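Local coordinates for TRAP solute Binding Protein (Uncultured marine bacterium, PDB 5I7I) that binds aromatic acids such as 3-hydroxybenzoate and, as a TRAP solute-binding protein, probably hands them to a membrane transporter for uptake, at residues G169-I174 with Y234-L239; Q119-Y124 with V141-P146; A223-S228 with T291-S296; K148-E153 with M205-E210. One frame throughout, in Å; residues are numbered along the deposited sequence. Where two conformers were deposited one is given.

Contact 1: G169-I174 with Y234-L239; sequences GPTRVI and YTTPFL. With 3HB (3-hydroxybenzoic acid), chain C.
The Tyr234 ring carries Ile174 on one face: CG2 stands 4.1 Å from the ring centroid and only 12° off the normal, a CH-pi contact, while the CD1 methyl of Ile174 drops to 3.5 Å from CD2 of Tyr234. Pro170 CG approaches the same ring obliquely, and His144 meets it with its plane almost perpendicular. The Phe238 ring has the carbonyl oxygen Thr236 O over one face, and at its edge, in plane, O3 of 3-hydroxybenzoate lies 3.7 Å from CZ of Phe238. This is the interior of the two-lobed fold of solute-binding proteins. Residues 169-174 lead from strand 166-169 of the six-stranded sheet into helix 172-180, whereas 234-239 run into strand 237-243 of the five-stranded sheet, and the bound acid sits between them. Its carboxylate lies beside Pro170, whose CB is 3.5 Å from O2' of the ligand; Arg168 and Tyr94 are also hydrogen-bonded to the ligand. Ile174 and Tyr234 cross at nearly a right angle, the ring being brought up by a first torsion (chi1 78°) that places CG between the backbone N and the carbonyl carbon. Further along, Thr171 and Thr236 slide past each other in opposite directions, and their hydroxyls share one carboxylate oxygen, Glu106 OE2, which joins the two segments through a third residue. Thr171 is also the N-cap of helix 172-180: its OG1 accepts from Ile174 N at 3.2 Å, and its methyl CG2 rests 3.4 Å from OG1 of Thr236.

Contact 2: Q119-Y124 with V141-P146; sequences QALQEY and VFCHAP
Gln122 reaches from helix 114-126 to the backbone of Val141 in strand 136-143, an outermost strand of the five-stranded sheet, with the two segments running roughly antiparallel. Its CG lies anti to the backbone N (chi1 -178°), and a bend at chi2 (67°) swings the amide back onto the strand. There OE1 accepts from Val141 N at 2.9 Å, the donor sitting close to the line of the amide C=O, with an N-H...O angle of 164°. NE2 of the same amide is tied to Asp126 OD1 one helical turn on, which fixes the rotation of the group. Leu121, one residue earlier, points toward the strand. Its CB meets Val141 CG1 at 4.1 Å, the two side chains crossing at about a right angle, and its CD1 branch lies 3.7 Å from both Phe142 O and Cys143 CB, with the Cys143 sulfur just beyond. Replacing Gln122 with a leucine would probably leave Val141 N, buried at the sheet edge, without its acceptor, and Asp126 without its amide partner. Cys143 N is served in a similar way by Ser118 OG, from the preceding turn of the helix, while Phe142 bonds inward to Phe238 of the neighbouring strand. Polar helix side chains thus take the place of a further strand for the edge amides, and Leu121 seals the junction with apolar contacts.

Contact 3: A223-S228 with T291-S296; sequences AHTTVS and TIHSLS
Residues 223-228 and 291-296 pair as parallel strands at one margin of the mixed six-stranded sheet in a lobe of this solute-binding fold, with 291-295 one of its two outermost strands. The ladder runs in register from Ala223 beside Thr291 to Val227 beside Leu295. It starts with a weak bond from His224 N to Thr291 O and continues through firmer ones, such as Thr226 N to His293 O at 2.8 Å. On one face, Thr225 CG2 lies 3.7 Å from Leu295 CG, the side chains crossing at about a right angle; Leu295 in turn packs on helix 297-320. On the other, Ile292, with CG1 anti to the backbone N (chi1 176°) and a bend at chi2 (61°), brings CD1 to 3.5 Å from His224 O, near Thr226. ND1 of His224 is hydrogen-bonded to ND1 of His150 in the adjoining strand 148-151. At the far end Leu295 O is gripped twice, by Ser228 N at 2.9 Å and by Ser228 OG at 2.7 Å. Exchanging Ser228 for an alanine would probably leave this carbonyl held by the backbone amide alone and the strand end less firmly fixed. At the opposite end a water donates to His224 O at 2.8 Å and also hydrogen-bonds Thr291 OG1.

Contact 4: K148-E153 with M205-E210; sequences KIHTKE and MVVPWE. With 3HB (3-hydroxybenzoic acid), chain C.
Lys148 to His150 run antiparallel to Met205-Val207, with hydrogen-bonded pairs Lys148-Val207 and His150-Met205 flanking the non-hydrogen-bonded pair Ile149-Val206. Val207 O takes two donors from opposite faces of its carbonyl plane: Lys148 N at 3.0 Å and His150 NE2 at 2.8 Å. The oxygen lies only 2° out of the imidazole plane, so the histidine is pinned to the strand opposite, while its ND1 is hydrogen-bonded to ND1 of His224 in strand 223-227. The edge of His150 also points at the face of Trp209, the His150 and Trp209 six-membered ring centroids being 5.5 Å apart with planes at 66°. Over the same indole face, Lys148 CD stands 4.1 Å from the centroid of the five-membered ring. The lysine chain, bent at chi2 (84°), continues to a salt bridge with Glu278 and a bond to Pro146 O. Beyond the strand end, Pro208 CG lies 3.1 Å from O3 of 3-hydroxybenzoate, which donates to Glu210 OE1 at 2.6 Å. Glu278 of helix 264-287 also receives Trp209 N and Glu210 N, positioning the loop that carries these groups. In the six-stranded sheet, strand 148-151 lies between 204-207 and 223-227, strand 166-169 flanks 204-207 on its other side, and helix 264-287 packs against Trp209.

From the N terminus, contact 2 closes first, joining helix 114-126 to the strand that ends near residue 143. The chain then passes straight into 148-153, which opens contact 4. Before that closes at 205-210, residues 169-174 open contact 1, so the two cross. Contact 1 closes at 234-239, after 223-228 has opened contact 3, which it likewise crosses; contact 3 closes last, at 291-296. Contacts 3 and 4 share the six-stranded sheet through neighbouring strands 223-227 and 148-151, while contacts 1 and 2 meet in the five-stranded one. Contact 1 bridges both lobes, and together with contact 4 it touches the bound acid.

Contact 1: G169-I174 with Y234-L239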
# COMPACT_ATOMS: atom_id res chain seq x y z
N GLY A 169 -6.51 -6.13 8.90
CA GLY A 169 -6.32 -5.36 7.69
C GLY A 169 -5.56 -4.08 7.98
O GLY A 169 -5.45 -3.66 9.13
N PRO A 170 -5.04 -3.43 6.92
CA PRO A 170 -4.16 -2.26 7.11
C PRO A 170 -4.89 -0.94 7.31
O PRO A 170 -4.28 -0.00 7.85
CB PRO A 170 -3.36 -2.21 5.80
CG PRO A 170 -4.28 -2.85 4.80
CD PRO A 170 -4.93 -3.97 5.56
N THR A 171 -6.14 -0.82 6.85
CA THR A 171 -6.85 0.44 6.84
C THR A 171 -8.33 0.18 7.06
O THR A 171 -8.80 -0.96 7.01
CB THR A 171 -6.74 1.15 5.48
OG1 THR A 171 -7.59 0.46 4.56
CG2 THR A 171 -5.31 1.15 4.97
N ARG A 172 -9.06 1.27 7.27
CA ARG A 172 -10.48 1.17 7.53
C ARG A 172 -11.23 0.58 6.34
O ARG A 172 -12.17 -0.20 6.53
CB ARG A 172 -11.02 2.55 7.87
CG ARG A 172 -12.46 2.55 8.32
CD ARG A 172 -12.81 3.91 8.91
NE ARG A 172 -12.11 4.19 10.16
CZ ARG A 172 -12.19 5.35 10.82
NH1 ARG A 172 -12.93 6.34 10.34
NH2 ARG A 172 -11.53 5.51 11.96
N VAL A 173 -10.87 0.97 5.13
CA VAL A 173 -11.53 0.41 3.96
C VAL A 173 -11.31 -1.10 3.89
O VAL A 173 -12.25 -1.87 3.64
CB VAL A 173 -11.10 1.12 2.67
CG1 VAL A 173 -11.85 0.58 1.47
CG2 VAL A 173 -11.33 2.62 2.78
N ILE A 174 -10.08 -1.55 4.12
CA ILE A 174 -9.81 -2.98 3.99
C ILE A 174 -10.42 -3.76 5.13
O ILE A 174 -10.87 -4.89 4.94
CB ILE A 174 -8.31 -3.25 3.83
CG1 ILE A 174 -7.73 -2.46 2.65
CG2 ILE A 174 -8.08 -4.73 3.60
CD1 ILE A 174 -8.50 -2.60 1.36
N TYR A 234 -7.61 -6.79 -3.21
CA TYR A 234 -7.54 -5.40 -2.82
C TYR A 234 -6.09 -4.98 -2.94
O TYR A 234 -5.18 -5.82 -3.03
CB TYR A 234 -7.99 -5.18 -1.35
CG TYR A 234 -6.88 -5.59 -0.40
CD1 TYR A 234 -6.66 -6.92 -0.09
CD2 TYR A 234 -5.99 -4.64 0.12
CE1 TYR A 234 -5.60 -7.31 0.71
CE2 TYR A 234 -4.91 -5.04 0.94
CZ TYR A 234 -4.73 -6.36 1.22
OH TYR A 234 -3.66 -6.80 1.98
N THR A 235 -5.88 -3.67 -2.93
CA THR A 235 -4.56 -3.13 -2.64
C THR A 235 -4.76 -1.91 -1.75
O THR A 235 -5.90 -1.49 -1.50
CB THR A 235 -3.79 -2.76 -3.91
OG1 THR A 235 -2.45 -2.47 -3.56
CG2 THR A 235 -4.37 -1.54 -4.59
N THR A 236 -3.66 -1.36 -1.26
CA THR A 236 -3.74 -0.13 -0.48
C THR A 236 -2.66 0.85 -0.92
O THR A 236 -1.51 0.44 -1.16
CB THR A 236 -3.73 -0.40 1.05
OG1 THR A 236 -4.25 0.71 1.77
CG2 THR A 236 -2.32 -0.73 1.55
N PRO A 237 -3.00 2.12 -1.12
CA PRO A 237 -2.01 3.08 -1.62
C PRO A 237 -0.91 3.41 -0.63
O PRO A 237 -1.15 3.66 0.56
CB PRO A 237 -2.85 4.31 -1.95
CG PRO A 237 -4.15 3.76 -2.30
CD PRO A 237 -4.36 2.62 -1.34
N PHE A 238 0.31 3.42 -1.15
CA PHE A 238 1.50 3.94 -0.50
C PHE A 238 1.75 5.38 -0.92
O PHE A 238 1.49 5.76 -2.06
CB PHE A 238 2.72 3.13 -0.96
CG PHE A 238 2.67 1.66 -0.66
CD1 PHE A 238 2.28 1.19 0.58
CD2 PHE A 238 3.09 0.77 -1.62
CE1 PHE A 238 2.30 -0.18 0.86
CE2 PHE A 238 3.14 -0.60 -1.37
CZ PHE A 238 2.74 -1.06 -0.12
N LEU A 239 2.28 6.17 0.01
CA LEU A 239 2.65 7.56 -0.24
C LEU A 239 4.15 7.69 -0.08
O LEU A 239 4.70 7.32 0.96
CB LEU A 239 1.98 8.49 0.76
CG LEU A 239 0.46 8.37 0.89
CD1 LEU A 239 -0.06 9.29 1.98
CD2 LEU A 239 -0.20 8.68 -0.46
C1' 3HB C . 0.32 -3.28 5.13
O1' 3HB C . -0.52 -4.16 4.83
O2' 3HB C . 0.12 -2.53 6.12
C1 3HB C . 1.62 -3.15 4.34
C2 3HB C . 1.77 -3.87 3.16
C3 3HB C . 2.93 -3.77 2.44
C4 3HB C . 3.96 -2.99 2.89
C5 3HB C . 3.81 -2.27 4.07
C6 3HB C . 2.65 -2.35 4.80
O3 3HB C . 3.05 -4.49 1.27

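Contact 2: Q119-Y124 with V141-P146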
# COMPACT_ATOMS: atom_id res chain seq x y z
N GLN A 119 0.43 3.34 -11.71
CA GLN A 119 0.32 4.43 -12.67
C GLN A 119 -1.05 5.09 -12.60
O GLN A 119 -1.17 6.32 -12.68
CB GLN A 119 0.59 3.90 -14.07
CG GLN A 119 2.03 3.54 -14.27
CD GLN A 119 2.28 2.90 -15.60
OE1 GLN A 119 2.65 3.57 -16.57
NE2 GLN A 119 2.02 1.60 -15.68
N ALA A 120 -2.09 4.28 -12.47
CA ALA A 120 -3.44 4.81 -12.31
C ALA A 120 -3.51 5.73 -11.09
O ALA A 120 -4.03 6.84 -11.17
CB ALA A 120 -4.43 3.66 -12.19
N LEU A 121 -2.97 5.28 -9.94
CA LEU A 121 -2.96 6.10 -8.74
C LEU A 121 -2.24 7.42 -8.97
O LEU A 121 -2.70 8.48 -8.52
CB LEU A 121 -2.27 5.36 -7.59
CG LEU A 121 -3.21 4.51 -6.75
CD1 LEU A 121 -2.43 3.46 -5.99
CD2 LEU A 121 -4.00 5.40 -5.79
N GLN A 122 -1.07 7.37 -9.59
CA GLN A 122 -0.32 8.61 -9.79
C GLN A 122 -1.07 9.60 -10.68
O GLN A 122 -1.15 10.79 -10.39
CB GLN A 122 1.07 8.30 -10.34
CG GLN A 122 1.91 9.56 -10.53
CD GLN A 122 2.27 10.20 -9.22
OE1 GLN A 122 2.66 9.52 -8.27
NE2 GLN A 122 2.17 11.53 -9.14
N GLU A 123 -1.63 9.12 -11.80
CA GLU A 123 -2.38 10.04 -12.66
C GLU A 123 -3.60 10.59 -11.93
O GLU A 123 -3.96 11.76 -12.09
CB GLU A 123 -2.79 9.36 -13.97
CG GLU A 123 -3.63 10.30 -14.85
CD GLU A 123 -3.91 9.81 -16.25
OE1 GLU A 123 -3.30 8.83 -16.68
OE2 GLU A 123 -4.73 10.46 -16.93
N TYR A 124 -4.24 9.75 -11.13
CA TYR A 124 -5.38 10.17 -10.32
C TYR A 124 -4.99 11.31 -9.39
O TYR A 124 -5.67 12.34 -9.35
CB TYR A 124 -5.81 8.94 -9.54
CG TYR A 124 -7.04 8.98 -8.66
CD1 TYR A 124 -8.31 8.95 -9.20
CD2 TYR A 124 -6.92 8.88 -7.28
CE1 TYR A 124 -9.44 8.88 -8.39
CE2 TYR A 124 -8.04 8.82 -6.46
CZ TYR A 124 -9.29 8.81 -7.02
OH TYR A 124 -10.41 8.73 -6.21
N VAL A 141 2.80 8.20 -5.73
CA VAL A 141 1.78 7.39 -5.09
C VAL A 141 1.65 6.11 -5.89
O VAL A 141 1.62 6.14 -7.13
CB VAL A 141 0.44 8.13 -5.03
CG1 VAL A 141 -0.63 7.29 -4.35
CG2 VAL A 141 0.60 9.45 -4.29
N PHE A 142 1.67 4.97 -5.20
CA PHE A 142 1.69 3.67 -5.84
C PHE A 142 1.11 2.65 -4.86
O PHE A 142 0.55 3.02 -3.83
CB PHE A 142 3.09 3.33 -6.36
CG PHE A 142 4.19 3.36 -5.34
CD1 PHE A 142 4.91 4.53 -5.10
CD2 PHE A 142 4.57 2.21 -4.67
CE1 PHE A 142 5.97 4.53 -4.22
CE2 PHE A 142 5.63 2.21 -3.80
CZ PHE A 142 6.32 3.38 -3.57
N CYS A 143 1.20 1.36 -5.19
CA CYS A 143 0.53 0.37 -4.37
C CYS A 143 1.24 -0.96 -4.52
O CYS A 143 2.07 -1.15 -5.41
CB CYS A 143 -0.95 0.26 -4.74
SG CYS A 143 -1.25 -0.27 -6.43
N HIS A 144 0.85 -1.91 -3.67
CA HIS A 144 1.38 -3.25 -3.73
C HIS A 144 0.58 -4.11 -4.72
O HIS A 144 -0.53 -3.78 -5.12
CB HIS A 144 1.48 -3.88 -2.34
CG HIS A 144 0.21 -3.93 -1.53
ND1 HIS A 144 -0.81 -4.82 -1.78
CD2 HIS A 144 -0.14 -3.28 -0.39
CE1 HIS A 144 -1.75 -4.69 -0.85
NE2 HIS A 144 -1.36 -3.77 0.01
N ALA A 145 1.17 -5.22 -5.13
CA ALA A 145 0.40 -6.21 -5.87
C ALA A 145 -0.77 -6.68 -5.00
O ALA A 145 -0.71 -6.58 -3.78
CB ALA A 145 1.30 -7.39 -6.23
N PRO A 146 -1.85 -7.17 -5.60
CA PRO A 146 -3.03 -7.49 -4.79
C PRO A 146 -2.71 -8.33 -3.56
O PRO A 146 -1.95 -9.29 -3.61
CB PRO A 146 -3.94 -8.22 -5.77
CG PRO A 146 -3.59 -7.63 -7.09
CD PRO A 146 -2.09 -7.40 -7.04

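Contact 3: A223-S228 with T291-S296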
# COMPACT_ATOMS: atom_id res chain seq x y z
N ALA A 223 -1.35 -21.05 5.80
CA ALA A 223 -2.42 -21.15 4.81
C ALA A 223 -2.61 -19.81 4.14
O ALA A 223 -2.74 -18.78 4.81
CB ALA A 223 -3.72 -21.61 5.46
N HIS A 224 -2.62 -19.81 2.81
CA HIS A 224 -2.64 -18.59 2.02
C HIS A 224 -3.63 -18.75 0.89
O HIS A 224 -3.64 -19.78 0.20
CB HIS A 224 -1.25 -18.31 1.47
CG HIS A 224 -0.17 -18.45 2.49
ND1 HIS A 224 0.07 -17.50 3.45
CD2 HIS A 224 0.71 -19.45 2.72
CE1 HIS A 224 1.06 -17.90 4.23
NE2 HIS A 224 1.46 -19.08 3.82
N THR A 225 -4.48 -17.74 0.71
CA THR A 225 -5.47 -17.74 -0.35
C THR A 225 -5.34 -16.48 -1.19
O THR A 225 -5.19 -15.38 -0.66
CB THR A 225 -6.89 -17.88 0.22
OG1 THR A 225 -7.09 -19.25 0.55
CG2 THR A 225 -7.97 -17.48 -0.79
N THR A 226 -5.38 -16.66 -2.49
CA THR A 226 -5.42 -15.58 -3.44
C THR A 226 -6.68 -15.74 -4.29
O THR A 226 -7.51 -16.61 -4.04
CB THR A 226 -4.14 -15.53 -4.26
OG1 THR A 226 -4.11 -14.29 -4.97
CG2 THR A 226 -4.06 -16.69 -5.26
N VAL A 227 -6.82 -14.90 -5.30
CA VAL A 227 -7.95 -15.01 -6.21
C VAL A 227 -7.43 -15.15 -7.63
O VAL A 227 -6.41 -14.56 -8.00
CB VAL A 227 -8.97 -13.86 -6.11
CG1 VAL A 227 -9.56 -13.79 -4.71
CG2 VAL A 227 -8.32 -12.55 -6.47
N SER A 228 -8.13 -15.97 -8.40
CA SER A 228 -7.84 -16.13 -9.81
C SER A 228 -8.45 -14.97 -10.58
O SER A 228 -9.22 -14.17 -10.05
CB SER A 228 -8.40 -17.45 -10.32
OG SER A 228 -9.82 -17.46 -10.28
N THR A 291 0.58 -23.50 2.04
CA THR A 291 -0.31 -23.81 0.94
C THR A 291 -0.78 -22.51 0.31
O THR A 291 -0.86 -21.47 0.97
CB THR A 291 -1.55 -24.60 1.39
OG1 THR A 291 -2.22 -23.92 2.46
CG2 THR A 291 -1.17 -26.01 1.84
N ILE A 292 -1.10 -22.58 -0.98
CA ILE A 292 -1.63 -21.43 -1.69
C ILE A 292 -2.82 -21.91 -2.50
O ILE A 292 -2.69 -22.81 -3.35
CB ILE A 292 -0.57 -20.71 -2.56
CG1 ILE A 292 -1.21 -19.57 -3.36
CG2 ILE A 292 0.12 -21.65 -3.51
CD1 ILE A 292 -1.83 -18.52 -2.52
N HIS A 293 -3.98 -21.35 -2.20
CA HIS A 293 -5.25 -21.71 -2.80
C HIS A 293 -5.77 -20.49 -3.55
O HIS A 293 -5.74 -19.38 -3.02
CB HIS A 293 -6.23 -22.12 -1.71
CG HIS A 293 -7.56 -22.58 -2.21
ND1 HIS A 293 -7.71 -23.66 -3.04
CD2 HIS A 293 -8.82 -22.10 -1.99
CE1 HIS A 293 -9.00 -23.83 -3.32
NE2 HIS A 293 -9.69 -22.89 -2.69
N SER A 294 -6.30 -20.70 -4.74
CA SER A 294 -6.74 -19.60 -5.59
C SER A 294 -8.24 -19.72 -5.84
O SER A 294 -8.70 -20.68 -6.47
CB SER A 294 -5.96 -19.62 -6.91
OG SER A 294 -6.31 -18.48 -7.68
N LEU A 295 -9.01 -18.76 -5.33
CA LEU A 295 -10.46 -18.81 -5.48
C LEU A 295 -10.88 -18.58 -6.92
O LEU A 295 -10.33 -17.73 -7.63
CB LEU A 295 -11.10 -17.73 -4.62
CG LEU A 295 -10.76 -17.78 -3.13
CD1 LEU A 295 -11.56 -16.71 -2.40
CD2 LEU A 295 -11.05 -19.13 -2.55
N SER A 296 -11.86 -19.35 -7.35
CA SER A 296 -12.46 -19.21 -8.66
C SER A 296 -13.94 -19.55 -8.54
O SER A 296 -14.45 -19.83 -7.45
CB SER A 296 -11.77 -20.12 -9.67
OG SER A 296 -12.11 -21.48 -9.44
O HOH W 1 -4.17 -22.25 1.46

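Contact 4: K148-E153 with M205-E210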
# COMPACT_ATOMS: atom_id res chain seq x y z
N LYS A 148 -3.21 -10.90 -0.35
CA LYS A 148 -3.65 -12.27 -0.16
C LYS A 148 -4.15 -12.44 1.27
O LYS A 148 -3.90 -11.60 2.16
CB LYS A 148 -2.52 -13.25 -0.49
CG LYS A 148 -2.15 -13.33 -1.98
CD LYS A 148 -1.17 -12.25 -2.47
CE LYS A 148 -0.98 -12.31 -3.96
NZ LYS A 148 -0.16 -11.18 -4.49
N ILE A 149 -4.85 -13.55 1.50
CA ILE A 149 -5.45 -13.90 2.78
C ILE A 149 -4.58 -14.94 3.46
O ILE A 149 -4.30 -15.99 2.87
CB ILE A 149 -6.88 -14.44 2.58
CG1 ILE A 149 -7.77 -13.38 1.95
CG2 ILE A 149 -7.48 -14.91 3.88
CD1 ILE A 149 -9.08 -13.91 1.40
N HIS A 150 -4.20 -14.68 4.70
CA HIS A 150 -3.30 -15.55 5.44
C HIS A 150 -3.92 -15.95 6.76
O HIS A 150 -4.43 -15.10 7.50
CB HIS A 150 -1.97 -14.83 5.66
CG HIS A 150 -1.46 -14.19 4.41
ND1 HIS A 150 -0.77 -14.89 3.45
CD2 HIS A 150 -1.57 -12.93 3.95
CE1 HIS A 150 -0.48 -14.08 2.45
NE2 HIS A 150 -0.96 -12.89 2.73
N THR A 151 -3.86 -17.23 7.05
CA THR A 151 -4.33 -17.79 8.30
C THR A 151 -3.28 -18.77 8.83
O THR A 151 -2.42 -19.25 8.09
CB THR A 151 -5.66 -18.49 8.11
OG1 THR A 151 -5.53 -19.39 7.02
CG2 THR A 151 -6.73 -17.47 7.77
N LYS A 152 -3.38 -19.09 10.11
CA LYS A 152 -2.38 -19.97 10.71
C LYS A 152 -2.37 -21.33 10.02
O LYS A 152 -1.31 -21.84 9.63
CB LYS A 152 -2.62 -20.08 12.22
CG LYS A 152 -2.32 -18.78 12.97
CD LYS A 152 -2.45 -18.96 14.47
CE LYS A 152 -2.06 -17.70 15.19
NZ LYS A 152 -1.96 -17.95 16.66
N GLU A 153 -3.55 -21.94 9.86
CA GLU A 153 -3.63 -23.29 9.29
C GLU A 153 -4.88 -23.53 8.45
O GLU A 153 -4.87 -24.42 7.59
CB GLU A 153 -3.55 -24.34 10.40
CG GLU A 153 -4.64 -24.22 11.46
CD GLU A 153 -4.49 -25.21 12.60
OE1 GLU A 153 -3.57 -26.05 12.54
OE2 GLU A 153 -5.27 -25.13 13.57
N MET A 205 -4.57 -12.42 8.61
CA MET A 205 -4.42 -11.06 8.11
C MET A 205 -4.48 -11.08 6.59
O MET A 205 -4.29 -12.12 5.95
CB MET A 205 -3.09 -10.41 8.52
CG MET A 205 -1.85 -11.03 7.89
SD MET A 205 -1.35 -12.56 8.65
CE MET A 205 0.17 -12.83 7.73
N VAL A 206 -4.68 -9.89 6.04
CA VAL A 206 -4.39 -9.65 4.63
C VAL A 206 -3.12 -8.81 4.52
O VAL A 206 -2.92 -7.85 5.28
CB VAL A 206 -5.55 -9.03 3.84
CG1 VAL A 206 -6.67 -10.02 3.70
CG2 VAL A 206 -6.02 -7.75 4.46
N VAL A 207 -2.24 -9.24 3.62
CA VAL A 207 -1.06 -8.52 3.15
C VAL A 207 -0.68 -9.13 1.81
O VAL A 207 -0.99 -10.30 1.56
CB VAL A 207 0.17 -8.66 4.07
CG1 VAL A 207 0.14 -7.66 5.21
CG2 VAL A 207 0.31 -10.07 4.63
N PRO A 208 0.04 -8.42 0.97
CA PRO A 208 0.70 -9.07 -0.16
C PRO A 208 1.84 -9.93 0.36
O PRO A 208 2.23 -9.86 1.52
CB PRO A 208 1.22 -7.90 -0.99
CG PRO A 208 1.53 -6.86 0.06
CD PRO A 208 0.48 -7.02 1.13
N TRP A 209 2.39 -10.77 -0.51
CA TRP A 209 3.51 -11.60 -0.09
C TRP A 209 4.71 -10.76 0.33
O TRP A 209 5.44 -11.15 1.24
CB TRP A 209 3.95 -12.51 -1.23
CG TRP A 209 3.00 -13.54 -1.72
CD1 TRP A 209 2.44 -13.59 -2.97
CD2 TRP A 209 2.57 -14.72 -1.04
NE1 TRP A 209 1.67 -14.71 -3.10
CE2 TRP A 209 1.74 -15.43 -1.93
CE3 TRP A 209 2.81 -15.26 0.22
CZ2 TRP A 209 1.15 -16.64 -1.59
CZ3 TRP A 209 2.23 -16.45 0.55
CH2 TRP A 209 1.41 -17.14 -0.35
N GLU A 210 4.96 -9.63 -0.35
CA GLU A 210 6.29 -9.02 -0.32
C GLU A 210 6.69 -8.55 1.06
O GLU A 210 7.88 -8.53 1.38
CB GLU A 210 6.36 -7.84 -1.30
CG GLU A 210 5.48 -6.63 -0.92
CD GLU A 210 6.20 -5.57 -0.11
OE1 GLU A 210 5.51 -4.63 0.36
OE2 GLU A 210 7.44 -5.65 0.08
C1' 3HB C . 0.32 -3.28 5.13
O1' 3HB C . -0.52 -4.16 4.83
O2' 3HB C . 0.12 -2.53 6.12
C1 3HB C . 1.62 -3.15 4.34
C2 3HB C . 1.77 -3.87 3.16
C3 3HB C . 2.93 -3.77 2.44
C4 3HB C . 3.96 -2.99 2.89
C5 3HB C . 3.81 -2.27 4.07
C6 3HB C . 2.65 -2.35 4.80
O3 3HB C . 3.05 -4.49 1.27